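Local coordinates for uncharacterized protein (Bacteroides ovatus, PDB 3NQK) that is of unknown function but joins a domain of the immunoglobulin-like E-set clan to a BT_3044-like C-terminal domain, at residues D24-I29 and K149-V154; D58-V63 and F95-H100; L110-N115 and L127-V132; Y192-N197 and K219-F224. All blocks are in the same frame, centred on the assembly; numbering follows the deposited sequence.

Contact 1. Residues D24-I29 and K149-V154; sequences DGVTTI and KALLKV. With EDO (1,2-ethanediol), chain B.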
loop_
_atom_site.group_PDB
_atom_site.type_symbol
_atom_site.label_atom_id
_atom_site.label_comp_id
_atom_site.label_asym_id
_atom_site.label_seq_id
_atom_site.Cartn_x
_atom_site.Cartn_y
_atom_site.Cartn_z
ATOM N N ASP A 24 0.278 -23.385 -12.765
ATOM C CA ASP A 24 1.304 -23.829 -13.754
ATOM C C ASP A 24 2.715 -23.182 -13.558
ATOM O O ASP A 24 3.724 -23.709 -14.058
ATOM C CB ASP A 24 0.798 -23.543 -15.183
ATOM C CG ASP A 24 0.281 -22.088 -15.353
ATOM O OD1 ASP A 24 0.400 -21.292 -14.379
ATOM O OD2 ASP A 24 -0.259 -21.761 -16.442
ATOM N N GLY A 25 2.774 -22.040 -12.876
ATOM C CA GLY A 25 4.052 -21.368 -12.643
ATOM C C GLY A 25 4.033 -19.910 -13.019
ATOM O O GLY A 25 5.060 -19.225 -12.921
ATOM N N VAL A 26 2.856 -19.412 -13.401
ATOM C CA VAL A 26 2.696 -18.011 -13.798
ATOM C C VAL A 26 2.143 -17.129 -12.665
ATOM O O VAL A 26 1.175 -17.486 -12.009
ATOM C CB VAL A 26 1.777 -17.898 -15.031
ATOM C CG1 VAL A 26 1.176 -16.541 -15.117
ATOM C CG2 VAL A 26 2.553 -18.226 -16.278
ATOM N N THR A 27 2.787 -15.978 -12.449
ATOM C CA THR A 27 2.360 -15.016 -11.436
ATOM C C THR A 27 1.613 -13.874 -12.109
ATOM O O THR A 27 2.134 -13.238 -13.025
ATOM C CB THR A 27 3.568 -14.422 -10.688
ATOM O OG1 THR A 27 4.231 -15.447 -9.938
ATOM C CG2 THR A 27 3.129 -13.330 -9.751
ATOM N N THR A 28 0.396 -13.612 -11.667
ATOM C CA THR A 28 -0.404 -12.569 -12.273
ATOM C C THR A 28 -0.128 -11.275 -11.584
ATOM O O THR A 28 -0.292 -11.176 -10.388
ATOM C CB THR A 28 -1.951 -12.857 -12.149
ATOM O OG1 THR A 28 -2.261 -14.124 -12.717
ATOM C CG2 THR A 28 -2.753 -11.783 -12.862
ATOM N N ILE A 29 0.274 -10.262 -12.336
ATOM C CA ILE A 29 0.392 -8.951 -11.763
ATOM C C ILE A 29 -0.567 -7.965 -12.429
ATOM O O ILE A 29 -0.821 -8.037 -13.641
ATOM C CB ILE A 29 1.849 -8.420 -11.776
ATOM C CG1 ILE A 29 2.320 -8.110 -13.173
ATOM C CG2 ILE A 29 2.769 -9.416 -11.136
ATOM C CD1 ILE A 29 3.713 -7.498 -13.186
ATOM N N LYS A 149 13.336 -17.880 -11.219
ATOM C CA LYS A 149 12.567 -17.368 -12.333
ATOM C C LYS A 149 11.293 -16.687 -11.883
ATOM O O LYS A 149 10.875 -16.813 -10.741
ATOM C CB LYS A 149 12.276 -18.491 -13.347
ATOM C CG LYS A 149 13.514 -18.857 -14.237
ATOM C CD LYS A 149 13.318 -20.171 -15.014
ATOM C CE LYS A 149 14.525 -20.486 -15.921
ATOM N NZ LYS A 149 15.784 -20.707 -15.165
ATOM N N ALA A 150 10.727 -15.896 -12.783
ATOM C CA ALA A 150 9.481 -15.194 -12.540
ATOM C C ALA A 150 8.731 -15.090 -13.873
ATOM O O ALA A 150 9.268 -14.592 -14.857
ATOM C CB ALA A 150 9.746 -13.827 -11.962
ATOM N N LEU A 151 7.534 -15.649 -13.928
ATOM C CA LEU A 151 6.731 -15.585 -15.141
ATOM C C LEU A 151 5.566 -14.652 -14.903
ATOM O O LEU A 151 4.499 -15.053 -14.377
ATOM C CB LEU A 151 6.264 -16.971 -15.551
ATOM C CG LEU A 151 7.409 -17.969 -15.785
ATOM C CD1 LEU A 151 6.870 -19.385 -16.088
ATOM C CD2 LEU A 151 8.335 -17.479 -16.907
ATOM N N LEU A 152 5.778 -13.389 -15.261
ATOM C CA LEU A 152 4.824 -12.354 -14.995
ATOM C C LEU A 152 3.722 -12.278 -16.076
ATOM O O LEU A 152 3.985 -11.920 -17.222
ATOM C CB LEU A 152 5.544 -11.016 -14.896
ATOM C CG LEU A 152 6.715 -10.954 -13.905
ATOM C CD1 LEU A 152 7.210 -9.534 -13.780
ATOM C CD2 LEU A 152 6.323 -11.483 -12.552
ATOM N N LYS A 153 2.487 -12.618 -15.687
ATOM C CA LYS A 153 1.315 -12.410 -16.549
ATOM C C LYS A 153 0.798 -11.011 -16.270
ATOM O O LYS A 153 0.147 -10.761 -15.245
ATOM C CB LYS A 153 0.237 -13.461 -16.247
ATOM C CG LYS A 153 -0.993 -13.472 -17.210
ATOM C CD LYS A 153 -2.115 -14.319 -16.614
ATOM C CE LYS A 153 -3.354 -14.272 -17.420
ATOM N NZ LYS A 153 -4.443 -14.965 -16.708
ATOM N N VAL A 154 1.120 -10.091 -17.158
ATOM C CA VAL A 154 0.820 -8.688 -16.957
ATOM C C VAL A 154 -0.596 -8.407 -17.379
ATOM O O VAL A 154 -0.954 -8.619 -18.526
ATOM C CB VAL A 154 1.786 -7.801 -17.767
ATOM C CG1 VAL A 154 1.616 -6.339 -17.391
ATOM C CG2 VAL A 154 3.232 -8.244 -17.537
HETATM C C1 EDO B . -3.362 -20.710 -13.256
HETATM O O1 EDO B . -2.180 -21.524 -13.358
HETATM C C2 EDO B . -3.074 -19.291 -13.758
HETATM O O2 EDO B . -1.917 -18.768 -13.101
HETATM O O HOH W 1 6.044 -16.762 -11.542
#
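Thr27 N donates to Leu151 O at 2.7 Å and starts a parallel strand pairing in the mixed sheet of the N-terminal beta-sandwich. Thr27 spans Leu152, because Lys153 N returns a bond to Thr27 O at 2.8 Å. Ile29 N then takes Lys153 O at 3.0 Å, and Thr28 CA also lies close to that oxygen. A water carries the pairing one step further. It donates to Gly25 O, accepts from Leu151 N and lies 2.8 Å from Thr27 OG1. The side chains divide between the two faces of the sheet. On one face, Ile29 CG1 sits between its backbone N and carbonyl carbon (chi1 69°). This swings CD1 across to Leu152 CD1, 4.1 Å away. Ile29 also touches Tyr41 and Leu152 touches Leu43, both of strand 38-48. On the other face, Thr28 and Lys153 lie side by side, pointing the same way. Val26 crosses Leu151 at about a right angle, with Val26 CG2 4.0 Å from Leu151 CB. Leu71 of helix 65-76 packs on both. Just upstream, an Asx turn leads into the strand: Val26 N bonds Asp24 OD1 at 3.2 Å, from above the carboxylate plane.

Contact 2. Residues D58-V63 and F95-H100; sequences DIHIAV and FPETVH. With EDO (1,2-ethanediol), chain C.
Strands 57-63 and 98-101 pair antiparallel at one end of the mixed sheet in the N-terminal beta-sandwich, and two histidine-carboxylate bonds cross the pair on one face. Ile59 and Val99 form the hydrogen-bonded pair, each N to the other's O at 2.9 Å. Ile61 N extends the pairing to Glu97 O. His60 ND1 donates to Glu97 OE2 at 2.9 Å. The oxygen lies in the ring plane of His60 and is met on its syn side. Glu97 reaches it through a bend at chi2 (-91°), and its carboxylate stands 59° from the imidazole plane. Thr98 OG1 sits over one face of that ring and donates to Glu97 OE1 at 3.1 Å. A leucine in place of His60 would probably leave the Glu97 carboxylate without its N-H partner across the strands. At the far end His100 ND1 donates to Asp58 OD1 at 3.0 Å, approaching from above the carboxylate plane. The opposite face is apolar: Ile59, Ile61 and Val99 all touch Ile45 of the facing sheet. Phe95 adds its ring beside them, with CE1 3.9 Å from Ile61 CB and Val63 CG2 at the ring edge. An ethanediol, probably from the crystallisation liquor, lies over the Phe95 ring, its C1 4.0 Å above the ring plane.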
loop_
_atom_site.group_PDB
_atom_site.type_symbol
_atom_site.label_atom_id
_atom_site.label_comp_id
_atom_site.label_asym_id
_atom_site.label_seq_id
_atom_site.Cartn_x
_atom_site.Cartn_y
_atom_site.Cartn_z
ATOM N N ASP A 58 26.038 -7.814 -7.488
ATOM C CA ASP A 58 25.511 -7.261 -8.705
ATOM C C ASP A 58 24.729 -8.364 -9.375
ATOM O O ASP A 58 25.309 -9.320 -9.872
ATOM C CB ASP A 58 26.646 -6.755 -9.613
ATOM C CG ASP A 58 27.233 -5.431 -9.130
ATOM O OD1 ASP A 58 26.455 -4.454 -8.944
ATOM O OD2 ASP A 58 28.469 -5.360 -8.945
ATOM N N ILE A 59 23.404 -8.263 -9.321
ATOM C CA ILE A 59 22.525 -9.305 -9.838
ATOM C C ILE A 59 22.134 -8.998 -11.255
ATOM O O ILE A 59 21.808 -7.866 -11.580
ATOM C CB ILE A 59 21.259 -9.433 -8.960
ATOM C CG1 ILE A 59 21.651 -9.893 -7.546
ATOM C CG2 ILE A 59 20.253 -10.423 -9.582
ATOM C CD1 ILE A 59 20.623 -9.582 -6.479
ATOM N N HIS A 60 22.181 -10.001 -12.116
ATOM C CA HIS A 60 21.837 -9.800 -13.527
ATOM C C HIS A 60 20.523 -10.476 -13.858
ATOM O O HIS A 60 20.313 -11.645 -13.519
ATOM C CB HIS A 60 22.945 -10.336 -14.432
ATOM C CG HIS A 60 24.244 -9.595 -14.301
ATOM N ND1 HIS A 60 24.711 -8.732 -15.272
ATOM C CD2 HIS A 60 25.175 -9.595 -13.318
ATOM C CE1 HIS A 60 25.874 -8.233 -14.889
ATOM N NE2 HIS A 60 26.178 -8.739 -13.708
ATOM N N ILE A 61 19.630 -9.725 -14.517
ATOM C CA ILE A 61 18.322 -10.227 -14.909
ATOM C C ILE A 61 18.217 -10.232 -16.427
ATOM O O ILE A 61 18.654 -9.293 -17.086
ATOM C CB ILE A 61 17.195 -9.327 -14.387
ATOM C CG1 ILE A 61 17.464 -8.872 -12.941
ATOM C CG2 ILE A 61 15.872 -10.035 -14.496
ATOM C CD1 ILE A 61 17.297 -9.934 -11.949
ATOM N N ALA A 62 17.598 -11.264 -16.977
ATOM C CA ALA A 62 17.416 -11.355 -18.429
ATOM C C ALA A 62 16.070 -11.956 -18.769
ATOM O O ALA A 62 15.523 -12.771 -18.004
ATOM C CB ALA A 62 18.542 -12.181 -19.067
ATOM N N VAL A 63 15.511 -11.518 -19.895
ATOM C CA VAL A 63 14.292 -12.088 -20.403
ATOM C C VAL A 63 14.604 -13.532 -20.834
ATOM O O VAL A 63 15.671 -13.796 -21.365
ATOM C CB VAL A 63 13.767 -11.274 -21.594
ATOM C CG1 VAL A 63 12.512 -11.912 -22.182
ATOM C CG2 VAL A 63 13.497 -9.832 -21.162
ATOM N N PHE A 95 13.632 -2.619 -18.234
ATOM C CA PHE A 95 14.109 -2.738 -16.856
ATOM C C PHE A 95 15.621 -2.847 -16.847
ATOM O O PHE A 95 16.211 -3.308 -17.805
ATOM C CB PHE A 95 13.475 -3.940 -16.143
ATOM C CG PHE A 95 13.832 -5.243 -16.736
ATOM C CD1 PHE A 95 15.023 -5.851 -16.427
ATOM C CD2 PHE A 95 12.974 -5.879 -17.598
ATOM C CE1 PHE A 95 15.370 -7.053 -17.011
ATOM C CE2 PHE A 95 13.313 -7.098 -18.169
ATOM C CZ PHE A 95 14.509 -7.666 -17.892
ATOM N N PRO A 96 16.256 -2.411 -15.763
ATOM C CA PRO A 96 17.711 -2.462 -15.736
ATOM C C PRO A 96 18.238 -3.897 -15.685
ATOM O O PRO A 96 17.692 -4.739 -14.972
ATOM C CB PRO A 96 18.080 -1.681 -14.452
ATOM C CG PRO A 96 16.840 -1.586 -13.668
ATOM C CD PRO A 96 15.701 -1.660 -14.629
ATOM N N GLU A 97 19.276 -4.162 -16.469
ATOM C CA GLU A 97 19.859 -5.488 -16.567
ATOM C C GLU A 97 20.518 -5.889 -15.237
ATOM O O GLU A 97 20.572 -7.073 -14.897
ATOM C CB GLU A 97 20.882 -5.513 -17.711
ATOM C CG GLU A 97 21.344 -6.916 -18.146
ATOM C CD GLU A 97 22.580 -7.397 -17.407
ATOM O OE1 GLU A 97 23.290 -6.554 -16.812
ATOM O OE2 GLU A 97 22.856 -8.620 -17.448
ATOM N N THR A 98 20.960 -4.886 -14.471
ATOM C CA THR A 98 21.660 -5.114 -13.210
ATOM C C THR A 98 20.981 -4.423 -12.008
ATOM O O THR A 98 20.534 -3.267 -12.095
ATOM C CB THR A 98 23.137 -4.633 -13.306
ATOM O OG1 THR A 98 23.928 -5.647 -13.939
ATOM C CG2 THR A 98 23.719 -4.341 -11.920
ATOM N N VAL A 99 20.909 -5.148 -10.893
ATOM C CA VAL A 99 20.414 -4.604 -9.644
ATOM C C VAL A 99 21.470 -4.805 -8.588
ATOM O O VAL A 99 22.042 -5.887 -8.474
ATOM C CB VAL A 99 19.148 -5.299 -9.197
ATOM C CG1 VAL A 99 18.708 -4.756 -7.884
ATOM C CG2 VAL A 99 18.032 -5.131 -10.265
ATOM N N HIS A 100 21.740 -3.769 -7.812
ATOM C CA HIS A 100 22.774 -3.849 -6.813
ATOM C C HIS A 100 22.197 -4.022 -5.405
ATOM O O HIS A 100 21.379 -3.216 -4.952
ATOM C CB HIS A 100 23.671 -2.610 -6.868
ATOM C CG HIS A 100 24.823 -2.664 -5.919
ATOM N ND1 HIS A 100 25.904 -3.498 -6.109
ATOM C CD2 HIS A 100 25.049 -2.013 -4.751
ATOM C CE1 HIS A 100 26.752 -3.351 -5.105
ATOM N NE2 HIS A 100 26.255 -2.459 -4.265
HETATM C C1 EDO C . 15.504 -4.821 -20.749
HETATM O O1 EDO C . 15.040 -3.457 -20.733
HETATM C C2 EDO C . 17.023 -4.862 -20.539
HETATM O O2 EDO C . 17.369 -5.889 -19.591
#

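Contact 3. Residues L110-N115 and L127-V132; sequences LNIDFN and LPLTIV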
loop_
_atom_site.group_PDB
_atom_site.type_symbol
_atom_site.label_atom_id
_atom_site.label_comp_id
_atom_site.label_asym_id
_atom_site.label_seq_id
_atom_site.Cartn_x
_atom_site.Cartn_y
_atom_site.Cartn_z
ATOM N N LEU A 110 13.303 -4.118 -8.518
ATOM C CA LEU A 110 13.486 -4.078 -9.949
ATOM C C LEU A 110 12.364 -3.266 -10.520
ATOM O O LEU A 110 11.231 -3.714 -10.567
ATOM C CB LEU A 110 13.453 -5.491 -10.537
ATOM C CG LEU A 110 13.645 -5.609 -12.056
ATOM C CD1 LEU A 110 15.058 -5.267 -12.465
ATOM C CD2 LEU A 110 13.291 -6.998 -12.515
ATOM N N ASN A 111 12.662 -2.039 -10.896
ATOM C CA ASN A 111 11.673 -1.177 -11.498
ATOM C C ASN A 111 11.453 -1.542 -12.957
ATOM O O ASN A 111 12.310 -1.285 -13.806
ATOM C CB ASN A 111 12.106 0.273 -11.377
ATOM C CG ASN A 111 12.242 0.712 -9.949
ATOM O OD1 ASN A 111 11.287 0.676 -9.189
ATOM N ND2 ASN A 111 13.437 1.108 -9.567
ATOM N N ILE A 112 10.332 -2.207 -13.229
ATOM C CA ILE A 112 9.931 -2.525 -14.581
ATOM C C ILE A 112 9.009 -1.439 -15.068
ATOM O O ILE A 112 7.931 -1.253 -14.517
ATOM C CB ILE A 112 9.157 -3.854 -14.646
ATOM C CG1 ILE A 112 9.957 -4.988 -14.025
ATOM C CG2 ILE A 112 8.819 -4.192 -16.067
ATOM C CD1 ILE A 112 9.258 -6.351 -14.143
ATOM N N ASP A 113 9.420 -0.747 -16.123
ATOM C CA ASP A 113 8.645 0.354 -16.699
ATOM C C ASP A 113 7.890 -0.086 -17.970
ATOM O O ASP A 113 8.495 -0.379 -19.003
ATOM C CB ASP A 113 9.583 1.551 -17.025
ATOM C CG ASP A 113 10.130 2.220 -15.776
ATOM O OD1 ASP A 113 9.389 2.300 -14.769
ATOM O OD2 ASP A 113 11.296 2.658 -15.794
ATOM N N PHE A 114 6.571 -0.072 -17.895
ATOM C CA PHE A 114 5.740 -0.513 -19.002
ATOM C C PHE A 114 5.209 0.656 -19.806
ATOM O O PHE A 114 4.881 1.724 -19.249
ATOM C CB PHE A 114 4.546 -1.330 -18.483
ATOM C CG PHE A 114 4.913 -2.694 -17.960
ATOM C CD1 PHE A 114 5.281 -3.705 -18.826
ATOM C CD2 PHE A 114 4.813 -2.983 -16.616
ATOM C CE1 PHE A 114 5.594 -4.972 -18.346
ATOM C CE2 PHE A 114 5.122 -4.258 -16.131
ATOM C CZ PHE A 114 5.518 -5.237 -16.994
ATOM N N ASN A 115 5.127 0.453 -21.120
ATOM C CA ASN A 115 4.421 1.361 -22.014
ATOM C C ASN A 115 3.280 0.585 -22.662
ATOM O O ASN A 115 3.473 -0.127 -23.658
ATOM C CB ASN A 115 5.352 1.915 -23.086
ATOM C CG ASN A 115 4.623 2.830 -24.072
ATOM O OD1 ASN A 115 3.963 3.794 -23.673
ATOM N ND2 ASN A 115 4.727 2.517 -25.361
ATOM N N LEU A 127 5.828 -11.803 -19.232
ATOM C CA LEU A 127 7.202 -11.311 -19.224
ATOM C C LEU A 127 8.016 -12.248 -18.386
ATOM O O LEU A 127 7.907 -12.235 -17.156
ATOM C CB LEU A 127 7.256 -9.902 -18.624
ATOM C CG LEU A 127 8.636 -9.267 -18.524
ATOM C CD1 LEU A 127 9.272 -9.201 -19.876
ATOM C CD2 LEU A 127 8.537 -7.865 -17.912
ATOM N N PRO A 128 8.781 -13.123 -19.030
ATOM C CA PRO A 128 9.549 -14.136 -18.328
ATOM C C PRO A 128 10.905 -13.631 -17.918
ATOM O O PRO A 128 11.724 -13.292 -18.778
ATOM C CB PRO A 128 9.700 -15.221 -19.367
ATOM C CG PRO A 128 9.757 -14.497 -20.628
ATOM C CD PRO A 128 8.850 -13.304 -20.472
ATOM N N LEU A 129 11.139 -13.576 -16.610
ATOM C CA LEU A 129 12.401 -13.089 -16.068
ATOM C C LEU A 129 13.144 -14.203 -15.390
ATOM O O LEU A 129 12.555 -15.020 -14.683
ATOM C CB LEU A 129 12.156 -11.971 -15.066
ATOM C CG LEU A 129 11.397 -10.766 -15.612
ATOM C CD1 LEU A 129 11.125 -9.752 -14.499
ATOM C CD2 LEU A 129 12.159 -10.138 -16.737
ATOM N N THR A 130 14.443 -14.247 -15.622
ATOM C CA THR A 130 15.299 -15.216 -14.998
ATOM C C THR A 130 16.526 -14.486 -14.449
ATOM O O THR A 130 16.947 -13.451 -14.989
ATOM C CB THR A 130 15.743 -16.318 -16.017
ATOM O OG1 THR A 130 16.353 -17.414 -15.324
ATOM C CG2 THR A 130 16.737 -15.751 -17.027
ATOM N N ILE A 131 17.051 -14.980 -13.344
ATOM C CA ILE A 131 18.261 -14.426 -12.763
ATOM C C ILE A 131 19.412 -15.232 -13.265
ATOM O O ILE A 131 19.644 -16.353 -12.798
ATOM C CB ILE A 131 18.226 -14.496 -11.243
ATOM C CG1 ILE A 131 17.192 -13.525 -10.711
ATOM C CG2 ILE A 131 19.599 -14.175 -10.654
ATOM C CD1 ILE A 131 17.086 -13.516 -9.257
ATOM N N VAL A 132 20.141 -14.676 -14.230
ATOM C CA VAL A 132 21.248 -15.387 -14.856
ATOM C C VAL A 132 22.567 -15.350 -14.012
ATOM O O VAL A 132 23.503 -16.075 -14.310
ATOM C CB VAL A 132 21.510 -14.855 -16.309
ATOM C CG1 VAL A 132 20.260 -15.004 -17.148
ATOM C CG2 VAL A 132 21.962 -13.400 -16.290
#
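The strands holding Leu110-Asn115 and Leu127-Val132 run nearly antiparallel, at 158°, but their axes stay 12.1 Å apart and no hydrogen bond joins them. Side chains fill the distance. Leu129 CD1 takes two partners, meeting Leu110 CD2 at 4.0 Å and Ile112 CD1 at 3.9 Å. Both leucine and isoleucine come at it tip to tip. Leu110 points its CG anti to the backbone N (chi1 -180°), which sends CD2 across to Leu129. This is the hydrophobic interior of a beta-sandwich, consistent with the immunoglobulin-like fold of the E-set clan. Strand 107-115 belongs to the four-stranded antiparallel sheet, and strand 125-133 to the mixed sheet that faces it. Leu127 CD2 works in the same way one step along, resting 4.1 Å from Ile112 CG2. It also reaches the Phe114 ring obliquely, 4.1 Å from CZ. The ring is further placed by its own strand, since Ile112 CG2 lies over one of its faces, offset toward the rim. Leu152 of the neighbouring strand packs on both Ile112 and Leu129. Phe95 closes in on Leu110 and Leu129 from the loop, and Tyr41 of strand 38-48 touches Phe114.

Contact 4. Residues Y192-N197 and K219-F224; sequences YVVDNN and KINVHF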
loop_
_atom_site.group_PDB
_atom_site.type_symbol
_atom_site.label_atom_id
_atom_site.label_comp_id
_atom_site.label_asym_id
_atom_site.label_seq_id
_atom_site.Cartn_x
_atom_site.Cartn_y
_atom_site.Cartn_z
ATOM N N TYR A 192 -11.689 -6.511 -21.436
ATOM C CA TYR A 192 -10.242 -6.293 -21.514
ATOM C C TYR A 192 -9.921 -4.831 -21.732
ATOM O O TYR A 192 -10.649 -4.140 -22.398
ATOM C CB TYR A 192 -9.654 -7.110 -22.668
ATOM C CG TYR A 192 -9.966 -8.604 -22.623
ATOM C CD1 TYR A 192 -11.166 -9.103 -23.139
ATOM C CD2 TYR A 192 -9.043 -9.512 -22.121
ATOM C CE1 TYR A 192 -11.452 -10.489 -23.134
ATOM C CE2 TYR A 192 -9.319 -10.912 -22.107
ATOM C CZ TYR A 192 -10.525 -11.380 -22.626
ATOM O OH TYR A 192 -10.798 -12.728 -22.632
ATOM N N VAL A 193 -8.795 -4.382 -21.202
ATOM C CA VAL A 193 -8.401 -2.991 -21.323
ATOM C C VAL A 193 -8.037 -2.621 -22.743
ATOM O O VAL A 193 -7.361 -3.377 -23.440
ATOM C CB VAL A 193 -7.161 -2.677 -20.473
ATOM C CG1 VAL A 193 -6.481 -1.404 -20.991
ATOM C CG2 VAL A 193 -7.519 -2.566 -18.974
ATOM N N VAL A 194 -8.478 -1.441 -23.162
ATOM C CA VAL A 194 -8.016 -0.838 -24.395
ATOM C C VAL A 194 -7.231 0.403 -24.035
ATOM O O VAL A 194 -6.095 0.563 -24.460
ATOM C CB VAL A 194 -9.185 -0.500 -25.351
ATOM C CG1 VAL A 194 -8.819 0.636 -26.274
ATOM C CG2 VAL A 194 -9.573 -1.736 -26.160
ATOM N N ASP A 195 -7.834 1.282 -23.245
ATOM C CA ASP A 195 -7.110 2.452 -22.699
ATOM C C ASP A 195 -7.701 2.834 -21.316
ATOM O O ASP A 195 -8.395 2.018 -20.694
ATOM C CB ASP A 195 -7.118 3.624 -23.687
ATOM C CG ASP A 195 -8.506 4.157 -23.954
ATOM O OD1 ASP A 195 -9.422 3.875 -23.155
ATOM O OD2 ASP A 195 -8.675 4.913 -24.944
ATOM N N ASN A 196 -7.441 4.051 -20.842
ATOM C CA ASN A 196 -7.819 4.415 -19.450
ATOM C C ASN A 196 -9.302 4.364 -19.176
ATOM O O ASN A 196 -9.711 4.148 -18.031
ATOM C CB ASN A 196 -7.261 5.794 -19.052
ATOM C CG ASN A 196 -7.599 6.858 -20.044
ATOM O OD1 ASN A 196 -7.383 6.694 -21.257
ATOM N ND2 ASN A 196 -8.116 7.965 -19.558
ATOM N N ASN A 197 -10.117 4.549 -20.215
ATOM C CA ASN A 197 -11.567 4.518 -20.050
ATOM C C ASN A 197 -12.313 3.735 -21.168
ATOM O O ASN A 197 -13.501 3.958 -21.415
ATOM C CB ASN A 197 -12.097 5.932 -19.945
ATOM C CG ASN A 197 -11.639 6.796 -21.069
ATOM O OD1 ASN A 197 -11.263 6.297 -22.147
ATOM N ND2 ASN A 197 -11.649 8.117 -20.845
ATOM N N LYS A 219 -14.397 -8.622 -31.456
ATOM C CA LYS A 219 -14.169 -7.600 -30.404
ATOM C C LYS A 219 -15.168 -6.453 -30.521
ATOM O O LYS A 219 -15.417 -5.956 -31.607
ATOM C CB LYS A 219 -12.733 -7.027 -30.489
ATOM C CG LYS A 219 -11.610 -8.026 -30.125
ATOM C CD LYS A 219 -10.210 -7.567 -30.643
ATOM C CE LYS A 219 -9.321 -7.006 -29.545
ATOM N NZ LYS A 219 -7.917 -6.778 -30.028
ATOM N N ILE A 220 -15.728 -6.036 -29.391
ATOM C CA ILE A 220 -16.586 -4.859 -29.338
ATOM C C ILE A 220 -15.938 -3.838 -28.410
ATOM O O ILE A 220 -15.791 -4.092 -27.226
ATOM C CB ILE A 220 -17.976 -5.190 -28.771
ATOM C CG1 ILE A 220 -18.615 -6.336 -29.529
ATOM C CG2 ILE A 220 -18.876 -3.963 -28.826
ATOM C CD1 ILE A 220 -19.947 -6.725 -28.980
ATOM N N ASN A 221 -15.523 -2.702 -28.958
ATOM C CA ASN A 221 -14.897 -1.657 -28.160
ATOM C C ASN A 221 -15.957 -0.861 -27.430
ATOM O O ASN A 221 -16.967 -0.479 -28.015
ATOM C CB ASN A 221 -14.062 -0.725 -29.043
ATOM C CG ASN A 221 -12.857 -1.423 -29.659
ATOM O OD1 ASN A 221 -12.165 -2.190 -28.995
ATOM N ND2 ASN A 221 -12.612 -1.163 -30.943
ATOM N N VAL A 222 -15.725 -0.611 -26.150
ATOM C CA VAL A 222 -16.696 0.064 -25.312
ATOM C C VAL A 222 -16.056 1.233 -24.582
ATOM O O VAL A 222 -15.129 1.051 -23.801
ATOM C CB VAL A 222 -17.266 -0.903 -24.289
ATOM C CG1 VAL A 222 -18.255 -0.202 -23.382
ATOM C CG2 VAL A 222 -17.915 -2.067 -24.991
ATOM N N HIS A 223 -16.558 2.429 -24.818
ATOM C CA HIS A 223 -15.970 3.620 -24.214
ATOM C C HIS A 223 -16.938 4.242 -23.232
ATOM O O HIS A 223 -18.113 4.460 -23.552
ATOM C CB HIS A 223 -15.583 4.618 -25.299
ATOM C CG HIS A 223 -15.111 5.933 -24.774
ATOM N ND1 HIS A 223 -13.932 6.075 -24.075
ATOM C CD2 HIS A 223 -15.622 7.178 -24.906
ATOM C CE1 HIS A 223 -13.761 7.347 -23.763
ATOM N NE2 HIS A 223 -14.774 8.035 -24.255
ATOM N N PHE A 224 -16.456 4.504 -22.022
ATOM C CA PHE A 224 -17.300 5.069 -20.977
ATOM C C PHE A 224 -17.241 6.580 -21.012
ATOM O O PHE A 224 -16.196 7.160 -20.808
ATOM C CB PHE A 224 -16.856 4.564 -19.618
ATOM C CG PHE A 224 -17.151 3.137 -19.390
ATOM C CD1 PHE A 224 -16.369 2.167 -19.950
ATOM C CD2 PHE A 224 -18.209 2.759 -18.607
ATOM C CE1 PHE A 224 -16.644 0.833 -19.743
ATOM C CE2 PHE A 224 -18.480 1.405 -18.373
ATOM C CZ PHE A 224 -17.708 0.460 -18.935
#
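The Asn197 amide and the His223 imidazole meet obliquely with their planes 80° apart, the amide at the edge of the ring. Asn197 CG is 3.5 Å from His223 CE1. This follows from an Asn197 chi1 of 52°, which puts CG between the backbone N and the carbonyl carbon. His223 ND1 is hydrogen-bonded to Ser198 OG. The backbone makes the hydrogen bond across the contact: Phe224 N donates to Asn197 O at 3.1 Å, almost straight and nearly along the C=O axis. That oxygen also lies at the edge of the Phe224 ring, 3.7 Å from CD1. Residues 194-197 make the turn of the beta-hairpin 188-193/198-202 in the C-terminal antiparallel sheet. Strand 198-202 lies between strands 188-193 and 219-224 in the sheet, and the bond from Phe224 N to Asn197 O extends its pairing with 219-224 back into the turn. A glycine in place of Asn197 would probably open a gap beside His223 and leave one edge of its ring without support. Asp195 OD1 accepts from Asn197 N at 3.1 Å, an Asx turn that shapes the bend. Val194 crosses Asn221 at about a right angle, its CG2 3.9 Å from Asn221 OD1, while Asn221 ND2 bonds Asp235.

Contacts 1, 2 and 3 lie in the N-terminal sandwich, while contact 4 sits in the C-terminal sheet on the other side of the chain centre from contact 1. Contacts 1 and 3 are buried. Contacts 2 and 4 are partly exposed. Strand 125-133 ties the first three together, pairing with 149-157 of contact 1 and with 57-63 of contact 2. Leu152 O takes Leu127 N at 2.7 Å, and Ala62 O takes Thr130 N at 3.0 Å. Contacts 1 and 2 are backbone pairings within one sheet, parallel and antiparallel. Contact 3 is purely apolar, between sheets. Side-chain polar bonds mark the outer face of contact 2, and a single backbone bond joins contact 4.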